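Local coordinates for hypothetical protein EF2904 (Enterococcus faecalis, PDB 2AZ4) that is of unknown function but binds two zinc ions in a metallo-beta-lactamase fold and may act as a nuclease on RNA, at residues Y67-L71 with S133-E137; M118-S122 with L288-V292; G146-N150 with E161-V165. One frame throughout, in Å; residues are numbered along the deposited sequence.

Interaction 1 (Y67-L71 with S133-E137); sequences YDPRL and SPFEE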
loop_
_atom_site.group_PDB
_atom_site.type_symbol
_atom_site.label_atom_id
_atom_site.label_comp_id
_atom_site.label_asym_id
_atom_site.label_seq_id
_atom_site.Cartn_x
_atom_site.Cartn_y
_atom_site.Cartn_z
ATOM N N TYR A 67 14.184 16.087 7.190
ATOM C CA TYR A 67 14.860 14.817 7.463
ATOM C C TYR A 67 15.504 14.872 8.848
ATOM O O TYR A 67 15.827 15.951 9.331
ATOM C CB TYR A 67 15.892 14.457 6.391
ATOM C CG TYR A 67 15.314 14.216 5.014
ATOM C CD1 TYR A 67 14.362 13.203 4.791
ATOM C CD2 TYR A 67 15.720 14.980 3.931
ATOM C CE1 TYR A 67 13.840 12.991 3.528
ATOM C CE2 TYR A 67 15.194 14.768 2.654
ATOM C CZ TYR A 67 14.267 13.778 2.462
ATOM O OH TYR A 67 13.763 13.552 1.198
ATOM N N ASP A 68 15.633 13.712 9.490
ATOM C CA ASP A 68 16.226 13.590 10.829
ATOM C C ASP A 68 17.593 14.272 10.773
ATOM O O ASP A 68 18.443 13.839 10.023
ATOM C CB ASP A 68 16.350 12.093 11.158
ATOM C CG ASP A 68 16.911 11.802 12.572
ATOM O OD1 ASP A 68 17.369 12.721 13.279
ATOM O OD2 ASP A 68 16.880 10.607 12.964
ATOM N N PRO A 69 17.804 15.346 11.554
ATOM C CA PRO A 69 19.096 16.051 11.507
ATOM C C PRO A 69 20.316 15.166 11.771
ATOM O O PRO A 69 21.396 15.443 11.242
ATOM C CB PRO A 69 18.989 17.072 12.646
ATOM C CG PRO A 69 17.823 16.673 13.438
ATOM C CD PRO A 69 16.891 15.963 12.525
ATOM N N ARG A 70 20.142 14.115 12.580
ATOM C CA ARG A 70 21.248 13.231 12.949
ATOM C C ARG A 70 21.855 12.532 11.728
ATOM O O ARG A 70 22.985 12.054 11.773
ATOM C CB ARG A 70 20.781 12.195 13.981
ATOM C CG ARG A 70 20.148 12.793 15.261
ATOM C CD ARG A 70 19.625 11.679 16.149
ATOM N NE ARG A 70 18.477 11.007 15.526
ATOM C CZ ARG A 70 17.873 9.941 16.025
ATOM N NH1 ARG A 70 18.310 9.398 17.154
ATOM N NH2 ARG A 70 16.831 9.415 15.399
ATOM N N LEU A 71 21.098 12.464 10.641
ATOM C CA LEU A 71 21.597 11.871 9.398
ATOM C C LEU A 71 22.723 12.708 8.779
ATOM O O LEU A 71 23.494 12.214 7.949
ATOM C CB LEU A 71 20.454 11.692 8.379
ATOM C CG LEU A 71 19.323 10.707 8.722
ATOM C CD1 LEU A 71 18.142 10.861 7.731
ATOM C CD2 LEU A 71 19.823 9.262 8.761
ATOM N N SER A 133 16.467 3.321 10.595
ATOM C CA SER A 133 17.193 4.466 11.081
ATOM C C SER A 133 18.584 3.985 11.512
ATOM O O SER A 133 18.678 3.005 12.249
ATOM C CB SER A 133 16.497 5.064 12.293
ATOM O OG SER A 133 17.308 6.102 12.822
ATOM N N PRO A 134 19.662 4.692 11.119
ATOM C CA PRO A 134 20.995 4.229 11.579
ATOM C C PRO A 134 21.195 4.409 13.092
ATOM O O PRO A 134 22.223 3.975 13.638
ATOM C CB PRO A 134 21.975 5.122 10.799
ATOM C CG PRO A 134 21.149 5.851 9.785
ATOM C CD PRO A 134 19.766 5.915 10.303
ATOM N N PHE A 135 20.213 5.013 13.765
ATOM C CA PHE A 135 20.297 5.277 15.207
ATOM C C PHE A 135 19.397 4.398 16.053
ATOM O O PHE A 135 19.210 4.646 17.241
ATOM C CB PHE A 135 20.048 6.763 15.468
ATOM C CG PHE A 135 20.701 7.633 14.450
ATOM C CD1 PHE A 135 22.069 7.865 14.504
ATOM C CD2 PHE A 135 19.972 8.139 13.384
ATOM C CE1 PHE A 135 22.699 8.632 13.525
ATOM C CE2 PHE A 135 20.592 8.902 12.405
ATOM C CZ PHE A 135 21.953 9.151 12.480
ATOM N N GLU A 136 18.867 3.338 15.451
ATOM C CA GLU A 136 18.024 2.397 16.168
ATOM C C GLU A 136 18.241 0.973 15.661
ATOM O O GLU A 136 18.968 0.767 14.690
ATOM C CB GLU A 136 16.553 2.801 16.045
ATOM C CG GLU A 136 15.992 3.397 17.335
ATOM C CD GLU A 136 15.996 4.882 17.313
ATOM O OE1 GLU A 136 15.573 5.490 18.305
ATOM O OE2 GLU A 136 16.429 5.453 16.291
ATOM N N GLU A 137 17.601 0.004 16.319
ATOM C CA GLU A 137 17.634 -1.389 15.904
ATOM C C GLU A 137 17.063 -1.498 14.498
ATOM O O GLU A 137 16.239 -0.662 14.095
ATOM C CB GLU A 137 16.829 -2.250 16.886
ATOM C CG GLU A 137 17.569 -3.481 17.405
ATOM C CD GLU A 137 18.707 -3.119 18.353
ATOM O OE1 GLU A 137 18.434 -2.916 19.554
ATOM O OE2 GLU A 137 19.872 -3.042 17.899
HETATM O O HOH W 1 16.744 8.506 11.535
HETATM O O HOH W 2 14.541 8.077 16.774
HETATM O O HOH W 3 17.379 7.317 18.919
#

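Interaction 2 (M118-S122 with L288-V292); sequences MILNS and LLLEV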
loop_
_atom_site.group_PDB
_atom_site.type_symbol
_atom_site.label_atom_id
_atom_site.label_comp_id
_atom_site.label_asym_id
_atom_site.label_seq_id
_atom_site.Cartn_x
_atom_site.Cartn_y
_atom_site.Cartn_z
ATOM N N MET A 118 -0.616 -0.226 12.548
ATOM C CA MET A 118 -0.560 -1.660 12.863
ATOM C C MET A 118 0.086 -2.477 11.747
ATOM O O MET A 118 0.996 -3.276 12.008
ATOM C CB MET A 118 -1.961 -2.244 13.105
ATOM C CG MET A 118 -2.632 -1.762 14.365
ATOM S SD MET A 118 -4.344 -2.324 14.633
ATOM C CE MET A 118 -4.219 -1.967 16.338
ATOM N N ILE A 119 -0.449 -2.329 10.526
ATOM C CA ILE A 119 0.070 -3.012 9.323
ATOM C C ILE A 119 1.581 -2.807 9.148
ATOM O O ILE A 119 2.349 -3.760 9.012
ATOM C CB ILE A 119 -0.724 -2.560 8.034
ATOM C CG1 ILE A 119 -2.203 -2.970 8.108
ATOM C CG2 ILE A 119 -0.106 -3.096 6.732
ATOM C CD1 ILE A 119 -2.416 -4.409 8.493
ATOM N N LEU A 120 1.997 -1.550 9.175
ATOM C CA LEU A 120 3.358 -1.162 8.884
ATOM C C LEU A 120 4.308 -1.779 9.900
ATOM O O LEU A 120 5.357 -2.329 9.528
ATOM C CB LEU A 120 3.446 0.360 8.944
ATOM C CG LEU A 120 4.343 1.197 8.045
ATOM C CD1 LEU A 120 4.662 0.551 6.677
ATOM C CD2 LEU A 120 3.683 2.559 7.880
ATOM N N ASN A 121 3.931 -1.702 11.177
ATOM C CA ASN A 121 4.771 -2.228 12.242
ATOM C C ASN A 121 4.969 -3.749 12.097
ATOM O O ASN A 121 6.010 -4.278 12.464
ATOM C CB ASN A 121 4.216 -1.855 13.619
ATOM C CG ASN A 121 4.744 -0.528 14.109
ATOM O OD1 ASN A 121 4.078 0.483 14.016
ATOM N ND2 ASN A 121 5.968 -0.522 14.594
ATOM N N SER A 122 3.965 -4.422 11.541
ATOM C CA SER A 122 4.040 -5.846 11.225
ATOM C C SER A 122 4.845 -6.108 9.946
ATOM O O SER A 122 5.723 -6.980 9.931
ATOM C CB SER A 122 2.631 -6.420 11.083
ATOM O OG SER A 122 2.666 -7.763 10.650
ATOM N N LEU A 288 -1.203 -10.624 13.103
ATOM C CA LEU A 288 -1.719 -9.380 12.506
ATOM C C LEU A 288 -3.253 -9.379 12.463
ATOM O O LEU A 288 -3.911 -8.385 12.787
ATOM C CB LEU A 288 -1.171 -9.192 11.076
ATOM C CG LEU A 288 -1.504 -7.853 10.379
ATOM C CD1 LEU A 288 -1.161 -6.616 11.261
ATOM C CD2 LEU A 288 -0.794 -7.785 9.019
ATOM N N LEU A 289 -3.816 -10.502 12.044
ATOM C CA LEU A 289 -5.265 -10.647 11.987
ATOM C C LEU A 289 -5.908 -10.473 13.351
ATOM O O LEU A 289 -7.002 -9.871 13.487
ATOM C CB LEU A 289 -5.599 -12.031 11.478
ATOM C CG LEU A 289 -7.033 -12.201 11.042
ATOM C CD1 LEU A 289 -7.214 -11.594 9.670
ATOM C CD2 LEU A 289 -7.315 -13.666 10.993
ATOM N N LEU A 290 -5.242 -11.029 14.356
ATOM C CA LEU A 290 -5.713 -10.961 15.730
ATOM C C LEU A 290 -5.631 -9.510 16.179
ATOM O O LEU A 290 -6.563 -8.993 16.768
ATOM C CB LEU A 290 -4.877 -11.870 16.645
ATOM C CG LEU A 290 -5.124 -11.819 18.167
ATOM C CD1 LEU A 290 -6.586 -12.167 18.525
ATOM C CD2 LEU A 290 -4.149 -12.739 18.898
ATOM N N GLU A 291 -4.528 -8.846 15.850
ATOM C CA GLU A 291 -4.320 -7.466 16.271
ATOM C C GLU A 291 -5.347 -6.497 15.663
ATOM O O GLU A 291 -5.941 -5.686 16.374
ATOM C CB GLU A 291 -2.898 -7.016 15.921
ATOM C CG GLU A 291 -2.580 -5.653 16.498
ATOM C CD GLU A 291 -1.257 -5.118 16.023
ATOM O OE1 GLU A 291 -0.541 -5.864 15.325
ATOM O OE2 GLU A 291 -0.941 -3.946 16.339
ATOM N N VAL A 292 -5.569 -6.624 14.355
ATOM C CA VAL A 292 -6.463 -5.753 13.595
ATOM C C VAL A 292 -7.967 -6.061 13.790
ATOM O O VAL A 292 -8.774 -5.143 13.948
ATOM C CB VAL A 292 -6.071 -5.769 12.066
ATOM C CG1 VAL A 292 -7.079 -5.012 11.227
ATOM C CG2 VAL A 292 -4.696 -5.149 11.863
HETATM O O HOH W 4 1.490 -4.577 14.293
#

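Interaction 3 (G146-N150 with E161-V165); sequences GLNKN and EIVPV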
loop_
_atom_site.group_PDB
_atom_site.type_symbol
_atom_site.label_atom_id
_atom_site.label_comp_id
_atom_site.label_asym_id
_atom_site.label_seq_id
_atom_site.Cartn_x
_atom_site.Cartn_y
_atom_site.Cartn_z
ATOM N N GLY A 146 -1.691 7.206 15.331
ATOM C CA GLY A 146 -2.796 6.466 14.735
ATOM C C GLY A 146 -4.084 7.240 14.982
ATOM O O GLY A 146 -4.395 7.600 16.137
ATOM N N LEU A 147 -4.800 7.525 13.892
ATOM C CA LEU A 147 -6.043 8.298 13.915
ATOM C C LEU A 147 -7.247 7.428 13.533
ATOM O O LEU A 147 -7.088 6.321 13.027
ATOM C CB LEU A 147 -5.953 9.474 12.918
ATOM C CG LEU A 147 -4.832 10.486 13.149
ATOM C CD1 LEU A 147 -4.845 11.510 11.993
ATOM C CD2 LEU A 147 -4.980 11.176 14.550
ATOM N N ASN A 148 -8.435 7.947 13.817
ATOM C CA ASN A 148 -9.691 7.318 13.501
ATOM C C ASN A 148 -10.210 7.848 12.172
ATOM O O ASN A 148 -9.803 8.902 11.699
ATOM C CB ASN A 148 -10.720 7.602 14.626
ATOM C CG ASN A 148 -10.249 7.109 15.983
ATOM O OD1 ASN A 148 -10.218 7.863 16.966
ATOM N ND2 ASN A 148 -9.886 5.845 16.046
ATOM N N LYS A 149 -11.111 7.117 11.554
ATOM C CA LYS A 149 -11.668 7.580 10.303
ATOM C C LYS A 149 -12.281 8.985 10.424
ATOM O O LYS A 149 -12.958 9.317 11.413
ATOM C CB LYS A 149 -12.678 6.564 9.791
ATOM C CG LYS A 149 -12.036 5.211 9.485
ATOM C CD LYS A 149 -13.117 4.145 9.379
ATOM C CE LYS A 149 -12.652 2.982 8.542
ATOM N NZ LYS A 149 -13.694 1.940 8.579
ATOM N N ASN A 150 -12.008 9.797 9.413
ATOM C CA ASN A 150 -12.524 11.167 9.287
ATOM C C ASN A 150 -12.032 12.147 10.360
ATOM O O ASN A 150 -12.633 13.207 10.540
ATOM C CB ASN A 150 -14.055 11.185 9.183
ATOM C CG ASN A 150 -14.590 10.193 8.151
ATOM O OD1 ASN A 150 -14.283 10.276 6.969
ATOM N ND2 ASN A 150 -15.396 9.259 8.603
ATOM N N GLU A 161 -8.340 16.476 6.823
ATOM C CA GLU A 161 -9.235 15.387 7.169
ATOM C C GLU A 161 -8.740 14.094 6.537
ATOM O O GLU A 161 -8.489 14.039 5.321
ATOM C CB GLU A 161 -10.668 15.662 6.715
ATOM C CG GLU A 161 -11.693 14.652 7.316
ATOM C CD GLU A 161 -13.139 15.002 6.993
ATOM O OE1 GLU A 161 -13.394 16.170 6.644
ATOM O OE2 GLU A 161 -14.025 14.108 7.100
ATOM N N ILE A 162 -8.611 13.050 7.359
ATOM C CA ILE A 162 -8.124 11.759 6.874
ATOM C C ILE A 162 -9.300 10.808 6.664
ATOM O O ILE A 162 -9.983 10.399 7.598
ATOM C CB ILE A 162 -7.008 11.181 7.784
ATOM C CG1 ILE A 162 -6.424 9.901 7.193
ATOM C CG2 ILE A 162 -7.501 10.994 9.216
ATOM C CD1 ILE A 162 -4.995 9.599 7.685
ATOM N N VAL A 163 -9.529 10.450 5.421
ATOM C CA VAL A 163 -10.792 9.829 5.061
ATOM C C VAL A 163 -10.477 8.452 4.523
ATOM O O VAL A 163 -9.659 8.362 3.629
ATOM C CB VAL A 163 -11.484 10.670 3.936
ATOM C CG1 VAL A 163 -12.774 9.997 3.460
ATOM C CG2 VAL A 163 -11.785 12.120 4.435
ATOM N N PRO A 164 -11.155 7.398 5.019
ATOM C CA PRO A 164 -10.917 6.024 4.561
ATOM C C PRO A 164 -11.349 5.839 3.118
ATOM O O PRO A 164 -12.385 6.388 2.674
ATOM C CB PRO A 164 -11.785 5.177 5.493
ATOM C CG PRO A 164 -12.912 6.125 5.898
ATOM C CD PRO A 164 -12.204 7.441 6.062
ATOM N N VAL A 165 -10.554 5.067 2.404
ATOM C CA VAL A 165 -10.778 4.816 1.015
ATOM C C VAL A 165 -10.540 3.324 0.761
ATOM O O VAL A 165 -9.751 2.710 1.468
ATOM C CB VAL A 165 -9.850 5.772 0.254
ATOM C CG1 VAL A 165 -8.705 5.082 -0.451
ATOM C CG2 VAL A 165 -10.640 6.829 -0.501
#

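Interaction 1 (Y67-L71 with S133-E137)
The F135 ring lies beneath the side chain of R70, and this overlap is the tightly packed part of the contact. R70 CB sits over one face of the ring, 3.9 Å from its centroid, as a CH-pi contact. Farther along the same side chain, one face of the guanidinium has F135 CD2 over its centre, with NH1 3.6 Å from F135 CB and the two planes 29° apart. A bend at chi3 (-68°) turns the arginine chain back. P134 CB lies over the opposite face of the ring, and L71 closes the apolar patch, its CD2 3.7 Å from both P134 CD and F135 CE2. Arginine suits its place because CB can sit over the ring while the flat cation folds back beside the other end. D68 holds that cation: its carboxylate takes NE and NH2 side-on in a salt bridge, NH2 to OD2 at 2.7 Å, while OD1 also accepts from the backbone N of R70.

The other side is loose and wet. No direct hydrogen bond joins the two segments, and R70 NH2 stays 4.1 Å from E136 OE2, too far for a salt bridge. Two waters fill in, one accepting from NH1 and the other from NH2 of R70, and both donate to E136 OE1. A third water donates to D68 OD2 and accepts from S133 OG at 2.8 Å.

Each loop is braced by one of its own polar side chains. D68 makes an Asx turn ahead of the 3-10 segment 69-71, and S133 an ST turn at the start of the type I turn S133-E136. The contact thus joins two surface loops of the metallo-beta-lactamase domain, away from the zinc site, by laying an arginine over a phenylalanine ring.

Interaction 2 (M118-S122 with L288-V292)
Helices 114-123 and 283-293 run nearly antiparallel where M118-S122 faces L288-V292, their local axes 158° apart and 10.6 Å from each other at closest approach. L288 reaches across with both methyls: CD1 and CD2 each approach I119 CD1 to 3.8 Å, and S122 CB meets L288 CD1 at 3.8 Å. L288 CG lies anti to its own backbone N (chi1 -174°), which carries the branched end toward the facing helix. Serine is small enough to let the leucine come close, while I119, whose CB points away, still delivers its CD1 to the interface. V292 CG2 touches that same I119 methyl and also M118 SD. The long, flexible methionine extends past E291, placing its CG 3.4 Å from OE2 of the glutamate. V265 of helix 265-274 touches both I119 and L288, enclosing the apolar side, and the side chain of I119 is about 7 Å from that of the zinc ligand H94.

At the outer edge a water donates to M118 O at 2.7 Å and to E291 OE1. With no direct hydrogen bond across the pair, the contact rests on apolar fit and on M118 packing along the carboxylate of E291, which also reaches M118 O through that water.

Interaction 3 (G146-N150 with E161-V165)
The backbone N of N150 donates to I162 O at 2.8 Å, the one hydrogen bond between the two segments; its N-H...O angle of only 130° marks a bent bond. N150 has positive phi (65°), a backbone shape that asparagine tolerates better than most residues, and here the chain turns just before strand 152-155. Its amide reaches over the strand: OD1 comes 3.6 Å from P164 CD and lies beside the V163 methyls, while CB meets E161 OE2. That carboxylate is nearly perpendicular to the amide, and E161 OE2 is salt-bridged to K206 of helix 197-207.

K149 lays its extended aliphatic chain across the P164 ring at about a right angle, CG to CG 3.8 Å, leaving NZ to a long, weak ion pair with E199. On the buried side L147 CD1 packs 3.9 Å from I162 CG2; the beta-branched I162 suits a strand that faces the apolar interior.

Strand 145-147 edges one sheet of the fold and strand 158-164 belongs to the other. The chain leaving edge strand 145-147 turns across strand 158-164, joining the two sheets of the αβ/βα sandwich of the metallo-beta-lactamase fold.

How the interactions relate
The three contacts differ in setting. Interaction 1 is peripheral, its centre about 24 Å from that of the chain, and joins two loops with an arginine over an aromatic ring and water bridges. Interactions 2 and 3 lie deeper, their centres about 14 and 15 Å from that of the chain, and each combines buried apolar side chains with an exposed rim. Interaction 2 joins a helix of the metallo-beta-lactamase region to one that directly follows a strand (278-282) of the parallel sheet, without direct hydrogen bonds, whereas interaction 3 brings together the two seven-stranded sheets and includes a backbone bond. The span from helix 114-123 to N150 supplies one side of each contact.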